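Iodotyrosine deiodinase (Thermotoga neapolitana, PDB 6Q1B) catalyses the reductive dehalogenation of halotyrosines such as 3-iodo-L-tyrosine and 3,5-diiodo-L-tyrosine, using FMN as cofactor and NADPH as electron source. Local coordinates at residues Q59-C64 with R91-K96; E65-T70 with T139-R144; L133-Y138 with V160-G165. All blocks are in the same frame, centred on the assembly; numbering follows the deposited sequence. Where two conformers were deposited one is given.

Interaction 1 of 3, residues Q59-C64 with R91-K96. With YOF (3-fluorotyrosine), chain D.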
loop_
_atom_site.group_PDB
_atom_site.type_symbol
_atom_site.label_atom_id
_atom_site.label_comp_id
_atom_site.label_asym_id
_atom_site.label_seq_id
_atom_site.Cartn_x
_atom_site.Cartn_y
_atom_site.Cartn_z
ATOM N N GLN A 59 -16.958 3.974 -21.284
ATOM C CA GLN A 59 -17.856 4.552 -20.285
ATOM C C GLN A 59 -17.056 5.019 -19.077
ATOM O O GLN A 59 -17.245 6.122 -18.566
ATOM C CB GLN A 59 -18.904 3.543 -19.858
ATOM C CG GLN A 59 -19.875 3.193 -20.922
ATOM C CD GLN A 59 -20.767 2.075 -20.470
ATOM O OE1 GLN A 59 -20.298 0.981 -20.199
ATOM N NE2 GLN A 59 -22.047 2.353 -20.341
ATOM N N ILE A 60 -16.157 4.160 -18.611
ATOM C CA ILE A 60 -15.345 4.469 -17.479
ATOM C C ILE A 60 -14.520 5.689 -17.814
ATOM O O ILE A 60 -14.445 6.627 -17.023
ATOM C CB ILE A 60 -14.471 3.290 -17.099
ATOM C CG1 ILE A 60 -15.364 2.227 -16.477
ATOM C CG2 ILE A 60 -13.413 3.735 -16.128
ATOM C CD1 ILE A 60 -14.724 0.863 -16.380
ATOM N N ARG A 61 -13.932 5.700 -19.001
ATOM C CA ARG A 61 -13.101 6.829 -19.405
ATOM C C ARG A 61 -13.882 8.125 -19.331
ATOM O O ARG A 61 -13.442 9.106 -18.735
ATOM C CB ARG A 61 -12.570 6.642 -20.830
ATOM C CG ARG A 61 -11.848 7.886 -21.340
ATOM C CD ARG A 61 -11.373 7.781 -22.783
ATOM N NE ARG A 61 -10.737 9.045 -23.139
ATOM C CZ ARG A 61 -10.081 9.307 -24.266
ATOM N NH1 ARG A 61 -9.910 8.395 -25.224
ATOM N NH2 ARG A 61 -9.555 10.507 -24.403
ATOM N N ARG A 62 -15.057 8.127 -19.928
ATOM C CA ARG A 62 -15.812 9.356 -20.000
ATOM C C ARG A 62 -16.306 9.822 -18.648
ATOM O O ARG A 62 -16.333 11.017 -18.353
ATOM C CB ARG A 62 -16.957 9.176 -20.968
ATOM C CG ARG A 62 -16.431 8.995 -22.370
ATOM C CD ARG A 62 -17.500 9.017 -23.377
ATOM N NE ARG A 62 -18.264 7.800 -23.326
ATOM C CZ ARG A 62 -17.964 6.696 -24.001
ATOM N NH1 ARG A 62 -16.923 6.649 -24.819
ATOM N NH2 ARG A 62 -18.729 5.635 -23.849
ATOM N N VAL A 63 -16.735 8.894 -17.814
ATOM C CA VAL A 63 -17.137 9.274 -16.476
ATOM C C VAL A 63 -15.976 9.887 -15.726
ATOM O O VAL A 63 -16.117 10.891 -15.037
ATOM C CB VAL A 63 -17.691 8.058 -15.752
ATOM C CG1 VAL A 63 -17.770 8.270 -14.268
ATOM C CG2 VAL A 63 -19.032 7.752 -16.351
ATOM N N CYS A 64 -14.812 9.290 -15.871
ATOM C CA CYS A 64 -13.660 9.792 -15.167
ATOM C C CYS A 64 -13.266 11.137 -15.718
ATOM O O CYS A 64 -12.962 12.048 -14.969
ATOM C CB CYS A 64 -12.519 8.836 -15.282
ATOM S SG CYS A 64 -12.793 7.377 -14.334
ATOM N N ARG A 91 -8.286 14.873 -19.614
ATOM C CA ARG A 91 -8.441 13.826 -20.603
ATOM C C ARG A 91 -7.641 12.636 -20.126
ATOM O O ARG A 91 -6.526 12.784 -19.662
ATOM C CB ARG A 91 -7.954 14.275 -21.972
ATOM C CG ARG A 91 -8.702 15.488 -22.497
ATOM C CD ARG A 91 -7.850 16.331 -23.437
ATOM N NE ARG A 91 -8.562 17.552 -23.833
ATOM C CZ ARG A 91 -8.527 18.703 -23.165
ATOM N NH1 ARG A 91 -7.799 18.816 -22.057
ATOM N NH2 ARG A 91 -9.220 19.749 -23.610
ATOM N N LYS A 92 -8.222 11.456 -20.240
ATOM C CA LYS A 92 -7.587 10.236 -19.761
ATOM C C LYS A 92 -7.655 9.165 -20.817
ATOM O O LYS A 92 -8.328 8.155 -20.648
ATOM C CB LYS A 92 -8.256 9.757 -18.490
ATOM C CG LYS A 92 -8.263 10.779 -17.389
ATOM C CD LYS A 92 -6.835 11.197 -16.970
ATOM C CE LYS A 92 -6.837 12.468 -16.191
ATOM N NZ LYS A 92 -5.465 13.062 -16.100
ATOM N N PRO A 93 -6.948 9.362 -21.915
ATOM C CA PRO A 93 -7.007 8.437 -23.048
ATOM C C PRO A 93 -6.532 7.045 -22.658
ATOM O O PRO A 93 -6.952 6.076 -23.277
ATOM C CB PRO A 93 -6.080 9.084 -24.085
ATOM C CG PRO A 93 -5.244 10.051 -23.320
ATOM C CD PRO A 93 -6.074 10.522 -22.189
ATOM N N PHE A 94 -5.694 6.948 -21.632
ATOM C CA PHE A 94 -5.141 5.668 -21.276
ATOM C C PHE A 94 -6.233 4.792 -20.745
ATOM O O PHE A 94 -6.058 3.598 -20.683
ATOM C CB PHE A 94 -4.018 5.774 -20.248
ATOM C CG PHE A 94 -4.362 6.575 -19.031
ATOM C CD1 PHE A 94 -5.103 6.036 -18.010
ATOM C CD2 PHE A 94 -3.892 7.878 -18.895
ATOM C CE1 PHE A 94 -5.403 6.771 -16.883
ATOM C CE2 PHE A 94 -4.187 8.631 -17.777
ATOM C CZ PHE A 94 -4.935 8.084 -16.761
ATOM N N LEU A 95 -7.360 5.365 -20.352
ATOM C CA LEU A 95 -8.430 4.510 -19.859
ATOM C C LEU A 95 -9.097 3.782 -21.008
ATOM O O LEU A 95 -9.783 2.789 -20.791
ATOM C CB LEU A 95 -9.460 5.318 -19.103
ATOM C CG LEU A 95 -8.936 5.935 -17.816
ATOM C CD1 LEU A 95 -9.988 6.836 -17.263
ATOM C CD2 LEU A 95 -8.570 4.847 -16.809
ATOM N N LYS A 96 -8.944 4.290 -22.221
ATOM C CA LYS A 96 -9.370 3.540 -23.396
ATOM C C LYS A 96 -8.195 2.725 -23.947
ATOM O O LYS A 96 -8.376 1.581 -24.351
ATOM C CB LYS A 96 -9.916 4.476 -24.479
ATOM C CG LYS A 96 -10.143 3.800 -25.824
ATOM C CD LYS A 96 -10.475 4.813 -26.895
ATOM C CE LYS A 96 -10.833 4.137 -28.208
ATOM N NZ LYS A 96 -11.381 5.113 -29.185
HETATM N N YOF D . -6.643 12.374 -10.984
HETATM C CA YOF D . -6.276 13.575 -11.668
HETATM C C YOF D . -5.625 13.159 -12.963
HETATM O O YOF D . -5.223 14.165 -13.753
HETATM O OXT YOF D . -5.408 12.006 -13.306
HETATM C CB YOF D . -5.253 14.388 -10.892
HETATM C CG YOF D . -4.045 13.658 -10.428
HETATM C CD1 YOF D . -3.924 13.366 -9.066
HETATM C CD2 YOF D . -2.997 13.334 -11.301
HETATM C CE1 YOF D . -2.759 12.741 -8.614
HETATM C CE2 YOF D . -1.839 12.700 -10.857
HETATM C CZ YOF D . -1.736 12.389 -9.502
HETATM O OH YOF D . -0.616 11.780 -9.061
HETATM F F YOF D . -2.607 12.415 -7.315
#
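The side chain of R61, in one of its two conformers, lies across K92 and P93 and reaches K96, laying one guanidinium face over P93, with R61 CZ 3.4 Å from P93 CA. CG is anti to the backbone N (chi1 173°) and the chain stays extended, which carries the methylenes past K92 O and K96 CB before the flat head reaches the proline. Nearer the backbone, L95 CD1 fits the corner between R61 CA and C64 CB, 3.8 Å from C64 CB; the small cysteine leaves room there for the branched leucine. This is where helix 54-74 of the nitroreductase fold packs on the short helix 94-97, probably part of the active-site lid, as in other iodotyrosine deiodinases. The loop just before that short helix supplies K92, whose chain bends at chi2 (-60°) and leads away from the helix to the carboxylate of the bound 3-fluorotyrosine: NZ bonds its O at 2.6 Å and its OXT more weakly at 3.0 Å. Long and cationic, lysine suits this reach. Further out, E65 forms a salt bridge with R61 NE and accepts a hydrogen bond from K92 N, while L95 also rests on I161 and P163 of strand 156-165.

Interaction 2 of 3, residues E65-T70 with T139-R144. With FMN (flavin mononucleotide), chain C; YOF (3-fluorotyrosine), chain D.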
loop_
_atom_site.group_PDB
_atom_site.type_symbol
_atom_site.label_atom_id
_atom_site.label_comp_id
_atom_site.label_asym_id
_atom_site.label_seq_id
_atom_site.Cartn_x
_atom_site.Cartn_y
_atom_site.Cartn_z
ATOM N N GLU A 65 -13.285 11.253 -17.034
ATOM C CA GLU A 65 -12.915 12.506 -17.659
ATOM C C GLU A 65 -13.819 13.629 -17.229
ATOM O O GLU A 65 -13.362 14.740 -16.929
ATOM C CB GLU A 65 -12.937 12.360 -19.156
ATOM C CG GLU A 65 -11.720 11.655 -19.643
ATOM C CD GLU A 65 -11.668 11.530 -21.146
ATOM O OE1 GLU A 65 -12.693 11.780 -21.823
ATOM O OE2 GLU A 65 -10.591 11.151 -21.647
ATOM N N ARG A 66 -15.109 13.341 -17.164
ATOM C CA ARG A 66 -16.057 14.357 -16.752
ATOM C C ARG A 66 -15.712 14.829 -15.359
ATOM O O ARG A 66 -15.692 16.017 -15.067
ATOM C CB ARG A 66 -17.474 13.804 -16.768
ATOM C CG ARG A 66 -18.492 14.699 -16.074
ATOM C CD ARG A 66 -18.592 16.038 -16.766
ATOM N NE ARG A 66 -17.710 17.049 -16.188
ATOM C CZ ARG A 66 -17.598 18.290 -16.652
ATOM N NH1 ARG A 66 -18.305 18.675 -17.707
ATOM N NH2 ARG A 66 -16.776 19.147 -16.065
ATOM N N SER A 67 -15.463 13.862 -14.500
ATOM C CA SER A 67 -15.151 14.115 -13.114
ATOM C C SER A 67 -13.855 14.898 -13.054
ATOM O O SER A 67 -13.770 15.878 -12.340
ATOM C CB SER A 67 -15.039 12.796 -12.354
ATOM O OG SER A 67 -14.767 13.014 -10.987
ATOM N N GLU A 68 -12.866 14.462 -13.829
ATOM C CA GLU A 68 -11.596 15.166 -13.908
ATOM C C GLU A 68 -11.776 16.567 -14.410
ATOM O O GLU A 68 -11.196 17.504 -13.886
ATOM C CB GLU A 68 -10.609 14.457 -14.825
ATOM C CG GLU A 68 -10.149 13.129 -14.295
ATOM C CD GLU A 68 -9.337 13.220 -13.033
ATOM O OE1 GLU A 68 -9.200 14.322 -12.437
ATOM O OE2 GLU A 68 -8.829 12.154 -12.620
ATOM N N LYS A 69 -12.586 16.722 -15.431
ATOM C CA LYS A 69 -12.745 18.041 -16.015
ATOM C C LYS A 69 -13.230 19.035 -14.972
ATOM O O LYS A 69 -12.710 20.139 -14.857
ATOM C CB LYS A 69 -13.712 17.969 -17.165
ATOM C CG LYS A 69 -13.670 19.203 -18.020
ATOM C CD LYS A 69 -14.493 18.948 -19.251
ATOM C CE LYS A 69 -14.359 20.058 -20.233
ATOM N NZ LYS A 69 -14.918 21.343 -19.726
ATOM N N THR A 70 -14.222 18.629 -14.201
ATOM C CA THR A 70 -14.745 19.477 -13.140
ATOM C C THR A 70 -13.641 19.736 -12.107
ATOM O O THR A 70 -13.444 20.856 -11.632
ATOM C CB THR A 70 -15.980 18.820 -12.499
ATOM O OG1 THR A 70 -17.027 18.787 -13.477
ATOM C CG2 THR A 70 -16.463 19.591 -11.296
ATOM N N THR A 139 -6.884 7.600 -10.035
ATOM C CA THR A 139 -7.870 7.874 -9.022
ATOM C C THR A 139 -8.655 9.089 -9.472
ATOM O O THR A 139 -8.220 10.219 -9.270
ATOM C CB THR A 139 -7.222 8.135 -7.664
ATOM O OG1 THR A 139 -6.240 9.161 -7.814
ATOM C CG2 THR A 139 -6.537 6.883 -7.137
ATOM N N PRO A 140 -9.791 8.867 -10.134
ATOM C CA PRO A 140 -10.638 9.989 -10.531
ATOM C C PRO A 140 -11.204 10.653 -9.292
ATOM O O PRO A 140 -11.223 10.036 -8.237
ATOM C CB PRO A 140 -11.735 9.330 -11.351
ATOM C CG PRO A 140 -11.821 7.947 -10.779
ATOM C CD PRO A 140 -10.422 7.577 -10.415
ATOM N N PRO A 141 -11.679 11.889 -9.416
ATOM C CA PRO A 141 -12.173 12.604 -8.237
ATOM C C PRO A 141 -13.323 11.881 -7.566
ATOM O O PRO A 141 -13.474 11.950 -6.346
ATOM C CB PRO A 141 -12.651 13.944 -8.803
ATOM C CG PRO A 141 -12.009 14.082 -10.093
ATOM C CD PRO A 141 -11.704 12.720 -10.624
ATOM N N ASP A 142 -14.124 11.205 -8.381
ATOM C CA ASP A 142 -15.297 10.491 -7.910
ATOM C C ASP A 142 -15.268 9.089 -8.485
ATOM O O ASP A 142 -15.176 8.906 -9.693
ATOM C CB ASP A 142 -16.586 11.207 -8.314
ATOM C CG ASP A 142 -17.828 10.550 -7.729
ATOM O OD1 ASP A 142 -17.814 10.181 -6.532
ATOM O OD2 ASP A 142 -18.820 10.398 -8.472
ATOM N N PHE A 143 -15.324 8.107 -7.597
ATOM C CA PHE A 143 -15.340 6.704 -7.977
ATOM C C PHE A 143 -16.758 6.191 -8.083
ATOM O O PHE A 143 -16.986 5.111 -8.621
ATOM C CB PHE A 143 -14.592 5.868 -6.955
ATOM C CG PHE A 143 -13.099 6.009 -7.013
ATOM C CD1 PHE A 143 -12.347 5.186 -7.834
ATOM C CD2 PHE A 143 -12.444 6.948 -6.233
ATOM C CE1 PHE A 143 -10.965 5.288 -7.871
ATOM C CE2 PHE A 143 -11.064 7.066 -6.275
ATOM C CZ PHE A 143 -10.324 6.233 -7.096
ATOM N N ARG A 144 -17.708 6.962 -7.563
ATOM C CA ARG A 144 -19.068 6.467 -7.359
ATOM C C ARG A 144 -19.716 6.078 -8.670
ATOM O O ARG A 144 -20.364 5.029 -8.775
ATOM C CB ARG A 144 -19.905 7.520 -6.634
ATOM C CG ARG A 144 -19.401 7.790 -5.223
ATOM C CD ARG A 144 -20.101 8.958 -4.552
ATOM N NE ARG A 144 -19.650 9.117 -3.169
ATOM C CZ ARG A 144 -20.126 10.021 -2.319
ATOM N NH1 ARG A 144 -21.077 10.864 -2.703
ATOM N NH2 ARG A 144 -19.650 10.084 -1.079
HETATM N N1 FMN C . -1.493 9.559 -11.854
HETATM C C2 FMN C . -2.420 10.109 -12.660
HETATM O O2 FMN C . -2.108 10.434 -13.798
HETATM N N3 FMN C . -3.690 10.320 -12.207
HETATM C C4 FMN C . -4.077 9.954 -10.947
HETATM O O4 FMN C . -5.221 10.161 -10.560
HETATM C C4A FMN C . -3.133 9.394 -10.124
HETATM N N5 FMN C . -3.474 9.024 -8.865
HETATM C C5A FMN C . -2.545 8.416 -8.075
HETATM C C6 FMN C . -2.948 8.014 -6.817
HETATM C C7 FMN C . -2.042 7.391 -5.988
HETATM C C7M FMN C . -2.481 6.958 -4.627
HETATM C C8 FMN C . -0.748 7.188 -6.441
HETATM C C8M FMN C . 0.212 6.467 -5.542
HETATM C C9 FMN C . -0.335 7.576 -7.716
HETATM C C9A FMN C . -1.258 8.203 -8.540
HETATM N N10 FMN C . -0.904 8.629 -9.809
HETATM C C10 FMN C . -1.855 9.182 -10.603
HETATM C "C1'" FMN C . 0.461 8.434 -10.358
HETATM C "C2'" FMN C . 1.393 9.479 -9.749
HETATM O "O2'" FMN C . 1.226 10.706 -10.431
HETATM C "C3'" FMN C . 2.828 8.968 -9.832
HETATM O "O3'" FMN C . 2.962 7.829 -9.010
HETATM C "C4'" FMN C . 3.868 10.012 -9.450
HETATM O "O4'" FMN C . 3.805 11.014 -10.441
HETATM C "C5'" FMN C . 5.258 9.415 -9.461
HETATM O "O5'" FMN C . 5.459 8.830 -10.722
HETATM P P FMN C . 6.847 8.128 -11.044
HETATM O O1P FMN C . 6.826 7.791 -12.550
HETATM O O2P FMN C . 6.974 6.854 -10.206
HETATM O O3P FMN C . 7.915 9.158 -10.683
HETATM N N YOF D . -6.643 12.374 -10.984
HETATM C CA YOF D . -6.276 13.575 -11.668
HETATM C C YOF D . -5.625 13.159 -12.963
HETATM O O YOF D . -5.223 14.165 -13.753
HETATM O OXT YOF D . -5.408 12.006 -13.306
HETATM C CB YOF D . -5.253 14.388 -10.892
HETATM C CG YOF D . -4.045 13.658 -10.428
HETATM C CD1 YOF D . -3.924 13.366 -9.066
HETATM C CD2 YOF D . -2.997 13.334 -11.301
HETATM C CE1 YOF D . -2.759 12.741 -8.614
HETATM C CE2 YOF D . -1.839 12.700 -10.857
HETATM C CZ YOF D . -1.736 12.389 -9.502
HETATM O OH YOF D . -0.616 11.780 -9.061
HETATM F F YOF D . -2.607 12.415 -7.315
#
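S67 and P141 bring their backbones nearest, CA to CA 5.9 Å, where helix 54-74 meets the irregular segment 139-144 leading into helix 144-149. S67 is small enough for this approach: its OG, anti to the backbone N (chi1 -179°), points at the P141 ring, 3.1 Å from CG, and takes a weak, bent hydrogen bond from D142 N at 3.2 Å. P141, without an N-H of its own, offers ring carbons instead, and its CD also lies 3.4 Å from E68 CD. Bent at chi2 (-66°), the E68 chain brings its carboxylate past P141 CD and into the pocket of the bound ligand, where OE2 accepts from the amino N of 3-fluorotyrosine at 2.7 Å and is hydrogen-bonded to the hydroxyl of Y138. At the start of segment 139-144, T139 N donates to FMN O4 at 3.1 Å, nearly straight (164°). T139 OG1 lies 3.0 Å from FMN N5 and within reach of O4 as well, so its proton could serve either. The segment thus touches flavin and substrate pocket together: the glutamate probably offers the amino group a negatively charged acceptor, and a hydroxyl beside N5 would be expected to tune the redox chemistry of the flavin.

Interaction 3 of 3, residues L133-Y138 with V160-G165. With FMN (flavin mononucleotide), chain C; YOF (3-fluorotyrosine), chain D.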
loop_
_atom_site.group_PDB
_atom_site.type_symbol
_atom_site.label_atom_id
_atom_site.label_comp_id
_atom_site.label_asym_id
_atom_site.label_seq_id
_atom_site.Cartn_x
_atom_site.Cartn_y
_atom_site.Cartn_z
ATOM N N LEU A 133 4.837 -4.923 -17.608
ATOM C CA LEU A 133 3.633 -4.198 -17.848
ATOM C C LEU A 133 3.745 -2.882 -17.164
ATOM O O LEU A 133 4.564 -2.688 -16.270
ATOM C CB LEU A 133 2.427 -4.956 -17.356
ATOM C CG LEU A 133 2.348 -6.335 -17.984
ATOM C CD1 LEU A 133 1.121 -7.010 -17.455
ATOM C CD2 LEU A 133 2.280 -6.286 -19.493
ATOM N N GLY A 134 2.937 -1.956 -17.626
ATOM C CA GLY A 134 2.912 -0.638 -17.048
ATOM C C GLY A 134 1.567 -0.398 -16.434
ATOM O O GLY A 134 0.574 -1.037 -16.764
ATOM N N SER A 135 1.535 0.553 -15.529
ATOM C CA SER A 135 0.277 0.979 -14.990
ATOM C C SER A 135 0.393 2.337 -14.365
ATOM O O SER A 135 1.441 2.958 -14.384
ATOM C CB SER A 135 -0.251 -0.011 -13.960
ATOM O OG SER A 135 -1.616 0.282 -13.690
ATOM N N VAL A 136 -0.731 2.814 -13.893
ATOM C CA VAL A 136 -0.794 4.069 -13.196
ATOM C C VAL A 136 -1.931 3.897 -12.210
ATOM O O VAL A 136 -2.972 3.378 -12.566
ATOM C CB VAL A 136 -1.020 5.247 -14.134
ATOM C CG1 VAL A 136 -2.164 4.990 -15.077
ATOM C CG2 VAL A 136 -1.233 6.521 -13.326
ATOM N N PRO A 137 -1.714 4.285 -10.959
ATOM C CA PRO A 137 -2.808 4.226 -10.010
ATOM C C PRO A 137 -3.706 5.391 -10.308
ATOM O O PRO A 137 -3.449 6.501 -9.907
ATOM C CB PRO A 137 -2.120 4.352 -8.660
ATOM C CG PRO A 137 -0.717 4.007 -8.919
ATOM C CD PRO A 137 -0.440 4.516 -10.273
ATOM N N TYR A 138 -4.740 5.142 -11.065
ATOM C CA TYR A 138 -5.549 6.242 -11.496
ATOM C C TYR A 138 -6.706 6.385 -10.534
ATOM O O TYR A 138 -7.432 5.446 -10.275
ATOM C CB TYR A 138 -6.042 6.047 -12.912
ATOM C CG TYR A 138 -7.015 7.121 -13.231
ATOM C CD1 TYR A 138 -6.620 8.452 -13.244
ATOM C CD2 TYR A 138 -8.347 6.833 -13.440
ATOM C CE1 TYR A 138 -7.527 9.446 -13.478
ATOM C CE2 TYR A 138 -9.257 7.815 -13.663
ATOM C CZ TYR A 138 -8.839 9.122 -13.705
ATOM O OH TYR A 138 -9.743 10.104 -13.925
ATOM N N VAL A 160 -8.896 2.011 -6.790
ATOM C CA VAL A 160 -8.039 2.518 -7.834
ATOM C C VAL A 160 -8.357 1.829 -9.114
ATOM O O VAL A 160 -8.767 0.683 -9.128
ATOM C CB VAL A 160 -6.567 2.317 -7.483
ATOM C CG1 VAL A 160 -6.235 0.862 -7.290
ATOM C CG2 VAL A 160 -5.682 2.956 -8.524
ATOM N N ILE A 161 -8.187 2.560 -10.191
ATOM C CA ILE A 161 -8.222 2.025 -11.533
ATOM C C ILE A 161 -6.806 1.944 -11.978
ATOM O O ILE A 161 -6.130 2.962 -12.048
ATOM C CB ILE A 161 -9.015 2.924 -12.460
ATOM C CG1 ILE A 161 -10.456 3.009 -11.978
ATOM C CG2 ILE A 161 -8.952 2.407 -13.904
ATOM C CD1 ILE A 161 -11.219 4.151 -12.634
ATOM N N LEU A 162 -6.351 0.732 -12.247
ATOM C CA LEU A 162 -5.021 0.491 -12.717
ATOM C C LEU A 162 -5.096 0.113 -14.164
ATOM O O LEU A 162 -5.334 -1.028 -14.490
ATOM C CB LEU A 162 -4.358 -0.609 -11.906
ATOM C CG LEU A 162 -4.026 -0.273 -10.477
ATOM C CD1 LEU A 162 -3.589 -1.526 -9.784
ATOM C CD2 LEU A 162 -2.905 0.723 -10.470
ATOM N N PRO A 163 -4.913 1.076 -15.060
ATOM C CA PRO A 163 -4.795 0.642 -16.444
ATOM C C PRO A 163 -3.545 -0.180 -16.561
ATOM O O PRO A 163 -2.534 0.178 -15.971
ATOM C CB PRO A 163 -4.647 1.951 -17.237
ATOM C CG PRO A 163 -5.016 3.037 -16.263
ATOM C CD PRO A 163 -4.688 2.522 -14.918
ATOM N N VAL A 164 -3.615 -1.272 -17.279
ATOM C CA VAL A 164 -2.489 -2.153 -17.392
ATOM C C VAL A 164 -2.320 -2.506 -18.832
ATOM O O VAL A 164 -3.263 -2.873 -19.518
ATOM C CB VAL A 164 -2.675 -3.427 -16.566
ATOM C CG1 VAL A 164 -1.533 -4.384 -16.832
ATOM C CG2 VAL A 164 -2.746 -3.091 -15.085
ATOM N N GLY A 165 -1.089 -2.454 -19.282
ATOM C CA GLY A 165 -0.797 -2.848 -20.627
ATOM C C GLY A 165 0.681 -2.764 -20.799
ATOM O O GLY A 165 1.407 -2.505 -19.852
HETATM N N1 FMN C . -1.493 9.559 -11.854
HETATM C C2 FMN C . -2.420 10.109 -12.660
HETATM O O2 FMN C . -2.108 10.434 -13.798
HETATM N N3 FMN C . -3.690 10.320 -12.207
HETATM C C4 FMN C . -4.077 9.954 -10.947
HETATM O O4 FMN C . -5.221 10.161 -10.560
HETATM C C4A FMN C . -3.133 9.394 -10.124
HETATM N N5 FMN C . -3.474 9.024 -8.865
HETATM C C5A FMN C . -2.545 8.416 -8.075
HETATM C C6 FMN C . -2.948 8.014 -6.817
HETATM C C7 FMN C . -2.042 7.391 -5.988
HETATM C C7M FMN C . -2.481 6.958 -4.627
HETATM C C8 FMN C . -0.748 7.188 -6.441
HETATM C C8M FMN C . 0.212 6.467 -5.542
HETATM C C9 FMN C . -0.335 7.576 -7.716
HETATM C C9A FMN C . -1.258 8.203 -8.540
HETATM N N10 FMN C . -0.904 8.629 -9.809
HETATM C C10 FMN C . -1.855 9.182 -10.603
HETATM C "C1'" FMN C . 0.461 8.434 -10.358
HETATM C "C2'" FMN C . 1.393 9.479 -9.749
HETATM O "O2'" FMN C . 1.226 10.706 -10.431
HETATM C "C3'" FMN C . 2.828 8.968 -9.832
HETATM O "O3'" FMN C . 2.962 7.829 -9.010
HETATM C "C4'" FMN C . 3.868 10.012 -9.450
HETATM O "O4'" FMN C . 3.805 11.014 -10.441
HETATM C "C5'" FMN C . 5.258 9.415 -9.461
HETATM O "O5'" FMN C . 5.459 8.830 -10.722
HETATM P P FMN C . 6.847 8.128 -11.044
HETATM O O1P FMN C . 6.826 7.791 -12.550
HETATM O O2P FMN C . 6.974 6.854 -10.206
HETATM O O3P FMN C . 7.915 9.158 -10.683
HETATM N N YOF D . -6.643 12.374 -10.984
HETATM C CA YOF D . -6.276 13.575 -11.668
HETATM C C YOF D . -5.625 13.159 -12.963
HETATM O O YOF D . -5.223 14.165 -13.753
HETATM O OXT YOF D . -5.408 12.006 -13.306
HETATM C CB YOF D . -5.253 14.388 -10.892
HETATM C CG YOF D . -4.045 13.658 -10.428
HETATM C CD1 YOF D . -3.924 13.366 -9.066
HETATM C CD2 YOF D . -2.997 13.334 -11.301
HETATM C CE1 YOF D . -2.759 12.741 -8.614
HETATM C CE2 YOF D . -1.839 12.700 -10.857
HETATM C CZ YOF D . -1.736 12.389 -9.502
HETATM O OH YOF D . -0.616 11.780 -9.061
HETATM F F YOF D . -2.607 12.415 -7.315
#
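G134 N gives G165 O a nearly straight hydrogen bond, 2.8 Å long with an angle of 174° at the hydrogen; the return bond from G165 N to G134 O is weak. The pair joins the short strand 134-135 to strand 156-165, in the antiparallel sheet of the nitroreductase fold. Beside the glycine pair, L133 and V164 pack their methyl groups. Towards the flavin the regular pairing lapses. P163 and P137 have no N-H to give, and V136 O instead faces L162 CA in a CH...O contact of 3.5 Å. V136 sets CG1 between its backbone N and carbonyl carbon (chi1 49°), directing that methyl onto P163 CD at 3.5 Å, while CG2 reaches FMN N1 at 3.4 Å; a branched apolar residue can thus serve sheet and cofactor at once. Pairing resumes at Y138, whose N donates to I161 O at 2.8 Å, and I161 N answers to Y138 O at 3.0 Å. With its CG anti to the backbone N (chi1 172°), the tyrosine runs alongside I161, pointing the same way, and CD2 meets I161 CD1 at 4.0 Å. Both also touch L95 of helix 94-97. Tyrosine suits the place because its apolar flank packs on the strand while its hydroxyl extends to the substrate-binding glutamate. A leucine here would leave E68 without its phenolic partner and would probably open a gap where the ring met L95 and the ligand carboxylate. FMN N3 and 3-fluorotyrosine OXT lie at the edge of the ring, near its plane, with Y138 CE1 3.3 Å from that OXT.

Of the contacting parts, helix 54-74 comes first and supplies the opening segment of both interaction 1 and interaction 2, as consecutive segments, 59-64 and then 65-70. Interaction 1 closes soonest, when residues 91-96 return to the helix after a largely helical excursion. Interaction 2 stays open through strand 100-107 and helix 113-130. Interaction 3 then opens at 133-138, and the chain runs directly on into 139-144, which closes interaction 2; interaction 3 closes last, at 160-165. Interaction 2 therefore crosses both others, whereas interactions 1 and 3 follow in series. Together they tie helix 54-74, the short helix 94-97 and the strands 134-135 and 156-165 around the bound 3-fluorotyrosine, which all three touch.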